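Local coordinates for chorismate mutase protein (Bartonella henselae, PDB 3RMI), which probably catalyses the Claisen rearrangement of chorismate to prephenate on the route to phenylalanine and tyrosine, as an all-helical dimer of the type II family, at residues 33-36 and 37-41; 24-27 and 28-32; 79-82 and 83-87. All coordinates share one frame; numbering follows the deposited sequence.

Contact 1 of 3, residues 33-36 and 37-41; sequences AERF and RCTQA. With MLT (D-malate), chain D.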
loop_
_atom_site.group_PDB
_atom_site.type_symbol
_atom_site.label_atom_id
_atom_site.label_comp_id
_atom_site.label_asym_id
_atom_site.label_seq_id
_atom_site.Cartn_x
_atom_site.Cartn_y
_atom_site.Cartn_z
ATOM N N ALA A 33 -1.185 0.644 9.613
ATOM C CA ALA A 33 -0.854 0.918 11.001
ATOM C C ALA A 33 -0.765 -0.376 11.791
ATOM O O ALA A 33 0.166 -0.560 12.558
ATOM C CB ALA A 33 -1.879 1.838 11.665
ATOM N N GLU A 34 -1.748 -1.264 11.645
ATOM C CA GLU A 34 -1.674 -2.522 12.391
ATOM C C GLU A 34 -0.535 -3.414 11.900
ATOM O O GLU A 34 0.133 -4.047 12.711
ATOM C CB GLU A 34 -2.997 -3.282 12.367
ATOM C CG GLU A 34 -4.075 -2.655 13.249
ATOM C CD GLU A 34 -3.656 -2.515 14.718
ATOM O OE1 GLU A 34 -3.199 -3.511 15.351
ATOM O OE2 GLU A 34 -3.790 -1.390 15.234
ATOM N N ARG A 35 -0.307 -3.445 10.593
ATOM C CA ARG A 35 0.763 -4.279 10.019
ATOM C C ARG A 35 2.102 -3.860 10.584
ATOM O O ARG A 35 2.941 -4.718 10.906
ATOM C CB ARG A 35 0.828 -4.111 8.516
ATOM C CG ARG A 35 1.616 -5.230 7.795
ATOM C CD ARG A 35 1.897 -4.819 6.386
ATOM N NE ARG A 35 2.447 -5.876 5.548
ATOM C CZ ARG A 35 3.722 -6.282 5.573
ATOM N NH1 ARG A 35 4.592 -5.785 6.444
ATOM N NH2 ARG A 35 4.122 -7.210 4.742
ATOM N N PHE A 36 2.301 -2.535 10.704
ATOM C CA PHE A 36 3.553 -2.010 11.236
ATOM C C PHE A 36 3.687 -2.226 12.756
ATOM O O PHE A 36 4.792 -2.360 13.266
ATOM C CB PHE A 36 3.764 -0.550 10.811
ATOM C CG PHE A 36 4.436 -0.429 9.480
ATOM C CD1 PHE A 36 5.819 -0.573 9.377
ATOM C CD2 PHE A 36 3.696 -0.298 8.319
ATOM C CE1 PHE A 36 6.449 -0.510 8.145
ATOM C CE2 PHE A 36 4.322 -0.256 7.067
ATOM C CZ PHE A 36 5.696 -0.355 6.993
ATOM N N ARG A 37 2.570 -2.292 13.477
ATOM C CA ARG A 37 2.610 -2.711 14.855
ATOM C C ARG A 37 3.164 -4.129 14.920
ATOM O O ARG A 37 4.033 -4.393 15.731
ATOM C CB ARG A 37 1.237 -2.600 15.525
ATOM C CG ARG A 37 1.059 -1.235 16.187
ATOM C CD ARG A 37 -0.406 -0.725 16.269
ATOM N NE ARG A 37 -1.199 -1.426 17.292
ATOM C CZ ARG A 37 -1.328 -1.077 18.573
ATOM N NH1 ARG A 37 -0.707 -0.016 19.061
ATOM N NH2 ARG A 37 -2.089 -1.810 19.381
ATOM N N CYS A 38 2.727 -5.014 14.027
ATOM C CA CYS A 38 3.234 -6.397 14.018
ATOM C C CYS A 38 4.668 -6.479 13.620
ATOM O O CYS A 38 5.440 -7.118 14.303
ATOM C CB CYS A 38 2.454 -7.292 13.069
ATOM S SG CYS A 38 0.892 -7.704 13.705
ATOM N N THR A 39 5.040 -5.844 12.518
ATOM C CA THR A 39 6.427 -5.949 12.068
ATOM C C THR A 39 7.370 -5.289 13.040
ATOM O O THR A 39 8.548 -5.608 13.051
ATOM C CB THR A 39 6.664 -5.354 10.685
ATOM O OG1 THR A 39 6.243 -3.977 10.666
ATOM C CG2 THR A 39 5.945 -6.163 9.627
ATOM N N GLN A 40 6.896 -4.361 13.843
ATOM C CA GLN A 40 7.756 -3.749 14.860
ATOM C C GLN A 40 7.935 -4.687 16.036
ATOM O O GLN A 40 8.993 -4.684 16.673
ATOM C CB GLN A 40 7.206 -2.380 15.327
ATOM C CG GLN A 40 7.531 -1.239 14.325
ATOM C CD GLN A 40 6.636 0.043 14.452
ATOM O OE1 GLN A 40 6.013 0.303 15.495
ATOM N NE2 GLN A 40 6.599 0.842 13.386
ATOM N N ALA A 41 6.907 -5.482 16.334
ATOM C CA ALA A 41 7.040 -6.512 17.341
ATOM C C ALA A 41 8.023 -7.587 16.829
ATOM O O ALA A 41 8.852 -8.068 17.587
ATOM C CB ALA A 41 5.682 -7.097 17.729
HETATM C C1 MLT D . 9.464 -9.783 8.501
HETATM O O1 MLT D . 10.393 -10.475 9.019
HETATM O O2 MLT D . 9.852 -8.742 7.991
HETATM C C2 MLT D . 7.999 -10.159 8.521
HETATM O O3 MLT D . 8.037 -11.552 8.568
HETATM C C3 MLT D . 7.001 -9.843 7.403
HETATM C C4 MLT D . 7.332 -8.763 6.353
HETATM O O4 MLT D . 8.388 -8.829 5.620
HETATM O O5 MLT D . 6.528 -7.811 6.141
HETATM O O HOH W 1 4.471 -3.787 8.270
#
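Arg-35 sends CG anti to its own N (chi1 -163°) and stays extended to NE, which carries its guanidinium past Thr-39 on the next turn of helix 4-48; Thr-39 in turn lodges OG1 between its backbone N and carbonyl carbon (chi1 56°), swinging CG2 towards the arginine. The two side chains meet at Arg-35 NH1 and Thr-39 CG2, 3.5 Å apart. A water joins their polar ends: it accepts from Arg-35 NH1 at 2.7 Å, lying in the guanidinium plane, and is hydrogen-bonded to Thr-39 OG1 at 3.0 Å. The same water sits over the centre of one face of the Phe-36 ring, so an aromatic wall backs the bridge. Phe-36 also packs through its CA, 3.4 Å from Thr-39 OG1.

D-malate is held by a fork. Arg-35 NH1 and NH2 both donate to malate O5, each at 2.8 Å, and both bonds are bent because one oxygen faces the two N-H groups from the guanidinium edge. The NE of Arg-35 is salt-bridged to Asp-25 of the second subunit, while Arg-18 of that subunit and Arg-58, Gln-62 and Lys-46 of this chain also bond the malate.

On another side of the helix, Glu-34 and Arg-37 run alongside each other. Their salt bridge spans 3.3 Å from Glu-34 OE2 to Arg-37 NE, with carboxylate and guanidinium planes 58° apart rather than flush. Gln-40 lays its CG against Phe-36 O at 3.1 Å and hydrogen-bonds through NE2 to Gln-94 OE1 on helix 77-106.

With malate O5 and the water both at its edge and Asp-25 of the second subunit on NE, the Arg-35 guanidinium has little freedom to turn, consistent with a pocket that in this family receives the carboxylates of chorismate.

Contact 2 of 3, residues 24-27 and 28-32; sequences FDIT and LIHIL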
loop_
_atom_site.group_PDB
_atom_site.type_symbol
_atom_site.label_atom_id
_atom_site.label_comp_id
_atom_site.label_asym_id
_atom_site.label_seq_id
_atom_site.Cartn_x
_atom_site.Cartn_y
_atom_site.Cartn_z
ATOM N N PHE A 24 -10.994 4.526 0.677
ATOM C CA PHE A 24 -10.095 3.376 0.594
ATOM C C PHE A 24 -8.735 3.737 1.177
ATOM O O PHE A 24 -8.153 2.953 1.906
ATOM C CB PHE A 24 -9.951 2.889 -0.827
ATOM C CG PHE A 24 -11.219 2.304 -1.400
ATOM C CD1 PHE A 24 -11.996 1.450 -0.661
ATOM C CD2 PHE A 24 -11.617 2.614 -2.690
ATOM C CE1 PHE A 24 -13.148 0.920 -1.193
ATOM C CE2 PHE A 24 -12.748 2.082 -3.235
ATOM C CZ PHE A 24 -13.524 1.248 -2.498
ATOM N N ASP A 25 -8.254 4.930 0.872
ATOM C CA ASP A 25 -6.954 5.358 1.362
ATOM C C ASP A 25 -6.890 5.449 2.891
ATOM O O ASP A 25 -5.866 5.102 3.462
ATOM C CB ASP A 25 -6.547 6.679 0.711
ATOM C CG ASP A 25 -6.141 6.510 -0.787
ATOM O OD1 ASP A 25 -5.891 5.358 -1.223
ATOM O OD2 ASP A 25 -6.088 7.529 -1.543
ATOM N N ILE A 26 -7.958 5.880 3.562
ATOM C CA ILE A 26 -7.941 5.889 5.033
ATOM C C ILE A 26 -7.877 4.489 5.566
ATOM O O ILE A 26 -7.226 4.231 6.566
ATOM C CB ILE A 26 -9.187 6.431 5.746
ATOM C CG1 ILE A 26 -9.770 7.618 5.070
ATOM C CG2 ILE A 26 -8.797 6.847 7.193
ATOM C CD1 ILE A 26 -10.764 8.426 5.974
ATOM N N THR A 27 -8.669 3.625 4.961
ATOM C CA THR A 27 -8.714 2.206 5.303
ATOM C C THR A 27 -7.360 1.567 5.150
ATOM O O THR A 27 -6.901 0.846 6.028
ATOM C CB THR A 27 -9.727 1.511 4.397
ATOM O OG1 THR A 27 -10.960 2.275 4.436
ATOM C CG2 THR A 27 -10.003 0.142 4.875
ATOM N N LEU A 28 -6.697 1.857 4.035
ATOM C CA LEU A 28 -5.375 1.306 3.792
ATOM C C LEU A 28 -4.390 1.746 4.858
ATOM O O LEU A 28 -3.562 0.951 5.301
ATOM C CB LEU A 28 -4.868 1.700 2.400
ATOM C CG LEU A 28 -5.559 1.042 1.192
ATOM C CD1 LEU A 28 -5.116 1.757 -0.075
ATOM C CD2 LEU A 28 -5.234 -0.448 1.090
ATOM N N ILE A 29 -4.476 3.002 5.284
ATOM C CA ILE A 29 -3.585 3.496 6.337
ATOM C C ILE A 29 -3.881 2.822 7.683
ATOM O O ILE A 29 -2.967 2.521 8.448
ATOM C CB ILE A 29 -3.702 5.028 6.512
ATOM C CG1 ILE A 29 -3.039 5.739 5.318
ATOM C CG2 ILE A 29 -3.038 5.521 7.832
ATOM C CD1 ILE A 29 -1.541 5.397 5.124
ATOM N N HIS A 30 -5.152 2.618 8.008
ATOM C CA HIS A 30 -5.451 1.935 9.287
ATOM C C HIS A 30 -4.952 0.490 9.310
ATOM O O HIS A 30 -4.376 0.077 10.294
ATOM C CB HIS A 30 -6.928 2.002 9.618
ATOM C CG HIS A 30 -7.344 3.310 10.195
ATOM N ND1 HIS A 30 -8.142 4.200 9.515
ATOM C CD2 HIS A 30 -7.059 3.889 11.385
ATOM C CE1 HIS A 30 -8.367 5.256 10.276
ATOM N NE2 HIS A 30 -7.721 5.093 11.415
ATOM N N ILE A 31 -5.077 -0.227 8.200
ATOM C CA ILE A 31 -4.556 -1.585 8.114
ATOM C C ILE A 31 -3.049 -1.647 8.156
ATOM O O ILE A 31 -2.467 -2.476 8.859
ATOM C CB ILE A 31 -5.026 -2.275 6.836
ATOM C CG1 ILE A 31 -6.517 -2.550 6.960
ATOM C CG2 ILE A 31 -4.304 -3.603 6.635
ATOM C CD1 ILE A 31 -7.168 -2.775 5.584
ATOM N N LEU A 32 -2.398 -0.767 7.412
ATOM C CA LEU A 32 -0.945 -0.639 7.521
ATOM C C LEU A 32 -0.453 -0.226 8.923
ATOM O O LEU A 32 0.596 -0.707 9.370
ATOM C CB LEU A 32 -0.431 0.356 6.516
ATOM C CG LEU A 32 -0.375 -0.035 5.051
ATOM C CD1 LEU A 32 0.026 1.265 4.284
ATOM C CD2 LEU A 32 0.639 -1.114 4.828
#
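Ile-26 and His-30, one turn apart on helix 4-48, supply the polar side-chain contact. Ile-26 O accepts the backbone N of His-30 at 3.0 Å and, weakly, the imidazole ND1 of His-30 at 3.1 Å. The second bond is poorly aligned (126° at the hydrogen); chi1 of -79° sets the ring alongside Ile-26, with CG beside its own backbone N. Regular i to i+4 backbone bonds continue around it, the shortest running 2.8 Å from Leu-28 N to Phe-24 O.

Nonpolar contacts follow the same spacing. The CG2 branch of Ile-26 lies beside the imidazole, 3.5 Å from His-30 CE1, the two side chains pointing the same way. Thr-27 and Ile-31 are likewise side by side: CG2 of Thr-27 stands opposite its backbone N, and meets Ile-31 CD1 at 4.1 Å. That rotamer puts the Thr-27 hydroxyl by its own N, where it bonds Asn-23 O. Ile-31 then packs on Ile-31 of the second subunit.

Mixed contact occurs between Asp-25 and Leu-28, with OD1 of Asp-25 3.9 Å from Leu-28 CD1. The strongest polar partner of this buried carboxylate is Arg-35 of the second subunit, whose NE is salt-bridged to Asp-25 OD1. Asp-25 is therefore a second-shell residue, probably helping to orient an arginine that grips malate in the site shared by the two chains.

Contact 3 of 3, residues 79-82 and 83-87; sequences FAEK and FLKFI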
loop_
_atom_site.group_PDB
_atom_site.type_symbol
_atom_site.label_atom_id
_atom_site.label_comp_id
_atom_site.label_asym_id
_atom_site.label_seq_id
_atom_site.Cartn_x
_atom_site.Cartn_y
_atom_site.Cartn_z
ATOM N N PHE A 79 2.173 -5.986 -9.875
ATOM C CA PHE A 79 1.964 -4.836 -9.019
ATOM C C PHE A 79 1.807 -5.251 -7.565
ATOM O O PHE A 79 2.341 -4.583 -6.683
ATOM C CB PHE A 79 0.785 -3.984 -9.464
ATOM C CG PHE A 79 0.693 -2.687 -8.710
ATOM C CD1 PHE A 79 1.645 -1.689 -8.911
ATOM C CD2 PHE A 79 -0.315 -2.474 -7.763
ATOM C CE1 PHE A 79 1.588 -0.483 -8.171
ATOM C CE2 PHE A 79 -0.384 -1.275 -7.042
ATOM C CZ PHE A 79 0.561 -0.281 -7.243
ATOM N N ALA A 80 1.105 -6.351 -7.310
ATOM C CA ALA A 80 1.083 -6.918 -5.964
ATOM C C ALA A 80 2.513 -7.066 -5.415
ATOM O O ALA A 80 2.798 -6.679 -4.290
ATOM C CB ALA A 80 0.347 -8.270 -5.946
ATOM N N GLU A 81 3.413 -7.603 -6.226
ATOM C CA GLU A 81 4.812 -7.808 -5.818
ATOM C C GLU A 81 5.531 -6.494 -5.585
ATOM O O GLU A 81 6.225 -6.353 -4.604
ATOM C CB GLU A 81 5.593 -8.616 -6.875
ATOM C CG GLU A 81 7.011 -8.985 -6.424
ATOM C CD GLU A 81 7.752 -9.901 -7.372
ATOM O OE1 GLU A 81 7.104 -10.601 -8.197
ATOM O OE2 GLU A 81 9.003 -9.910 -7.287
ATOM N N LYS A 82 5.391 -5.563 -6.518
ATOM C CA LYS A 82 5.958 -4.223 -6.398
ATOM C C LYS A 82 5.497 -3.567 -5.097
ATOM O O LYS A 82 6.284 -2.933 -4.385
ATOM C CB LYS A 82 5.517 -3.366 -7.596
ATOM C CG LYS A 82 6.499 -2.267 -7.999
ATOM C CD LYS A 82 6.085 -1.488 -9.285
ATOM C CE LYS A 82 6.909 -0.154 -9.404
ATOM N NZ LYS A 82 6.552 0.762 -10.557
ATOM N N PHE A 83 4.212 -3.730 -4.789
ATOM C CA PHE A 83 3.621 -3.163 -3.572
ATOM C C PHE A 83 4.179 -3.811 -2.309
ATOM O O PHE A 83 4.586 -3.123 -1.364
ATOM C CB PHE A 83 2.105 -3.294 -3.615
ATOM C CG PHE A 83 1.434 -3.026 -2.292
ATOM C CD1 PHE A 83 1.430 -1.788 -1.747
ATOM C CD2 PHE A 83 0.826 -4.048 -1.589
ATOM C CE1 PHE A 83 0.827 -1.561 -0.515
ATOM C CE2 PHE A 83 0.226 -3.813 -0.378
ATOM C CZ PHE A 83 0.232 -2.563 0.148
ATOM N N LEU A 84 4.215 -5.134 -2.281
ATOM C CA LEU A 84 4.770 -5.820 -1.129
ATOM C C LEU A 84 6.249 -5.467 -0.920
ATOM O O LEU A 84 6.691 -5.241 0.209
ATOM C CB LEU A 84 4.588 -7.318 -1.286
ATOM C CG LEU A 84 5.113 -8.237 -0.186
ATOM C CD1 LEU A 84 4.437 -7.995 1.162
ATOM C CD2 LEU A 84 4.927 -9.686 -0.648
ATOM N N LYS A 85 7.006 -5.379 -1.999
ATOM C CA LYS A 85 8.408 -5.061 -1.882
ATOM C C LYS A 85 8.617 -3.657 -1.348
ATOM O O LYS A 85 9.578 -3.394 -0.631
ATOM C CB LYS A 85 9.116 -5.212 -3.242
ATOM C CG LYS A 85 9.463 -6.666 -3.594
ATOM C CD LYS A 85 10.345 -6.776 -4.852
ATOM C CE LYS A 85 11.293 -7.960 -4.727
ATOM N NZ LYS A 85 11.736 -8.479 -6.067
ATOM N N PHE A 86 7.724 -2.750 -1.725
ATOM C CA PHE A 86 7.706 -1.391 -1.197
ATOM C C PHE A 86 7.500 -1.405 0.309
ATOM O O PHE A 86 8.185 -0.696 1.050
ATOM C CB PHE A 86 6.594 -0.576 -1.896
ATOM C CG PHE A 86 6.405 0.801 -1.339
ATOM C CD1 PHE A 86 7.231 1.849 -1.755
ATOM C CD2 PHE A 86 5.410 1.054 -0.406
ATOM C CE1 PHE A 86 7.071 3.124 -1.253
ATOM C CE2 PHE A 86 5.242 2.330 0.124
ATOM C CZ PHE A 86 6.080 3.372 -0.308
ATOM N N ILE A 87 6.557 -2.212 0.771
ATOM C CA ILE A 87 6.336 -2.324 2.201
ATOM C C ILE A 87 7.546 -2.974 2.896
ATOM O O ILE A 87 8.005 -2.509 3.943
ATOM C CB ILE A 87 5.074 -3.122 2.513
ATOM C CG1 ILE A 87 3.841 -2.422 1.937
ATOM C CG2 ILE A 87 4.899 -3.256 3.991
ATOM C CD1 ILE A 87 3.623 -1.023 2.531
#
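Phe-79 O takes the backbone N of Phe-83 at 2.8 Å, the shortest polar bond here, and also has Phe-83 CB 3.3 Å away. This is an ordinary alpha-helical turn near the start of helix 77-106, the last of the three helices of this AroQ-type chorismate mutase chain. Leu-84, Lys-85 and Phe-86 repeat the i to i+4 pattern on Ala-80, Glu-81 and Lys-82.

The side-chain link is a salt bridge between Glu-81 and Lys-85, which lie alongside each other. Glu-81 starts with CG anti to its backbone N (chi1 -174°) and extends fully, which brings its OE2 to 3.3 Å from Lys-85 NZ, a weak bond. Lys-85 gets there by laying its CG close over Glu-81 O, at 3.4 Å, and bending at chi3. The other oxygen of Glu-81, OE1, is salt-bridged to Arg-67, so the carboxylate is held between two cationic side chains and ties helix 77-106 to helix 56-72.

The opposing face is aromatic and forms part of the dimer interface. Phe-79 meets Phe-36 of the second subunit with ring planes at about 70°, Phe-83 packs on its counterpart there, and the two Phe-86 rings stack. Within this chain, Ala-80 O lies at the edge of the Phe-83 ring, near its plane, while Ile-87 CG1 stands 3.9 Å above one face, offset towards the rim.

In the fold
Contacts 2 and 1 follow each other along helix 4-48, their centres about 13 Å apart, and contact 3 comes last, on helix 77-106, about 17 Å from contact 1 and 16 Å from contact 2 between centres. The two helices meet where Ile-87 CG2 packs 3.5 Å from Arg-35 NH1 and Ile-87 CD1 lies 3.8 Å from Leu-32 CD2. All three contacts touch the second subunit. Contacts 1 and 2 are joined across the dimer, while contact 3 supplies dimer packing; because Arg-18 of the second subunit also bonds the malate, the site is built from both chains and probably needs the dimer to be complete.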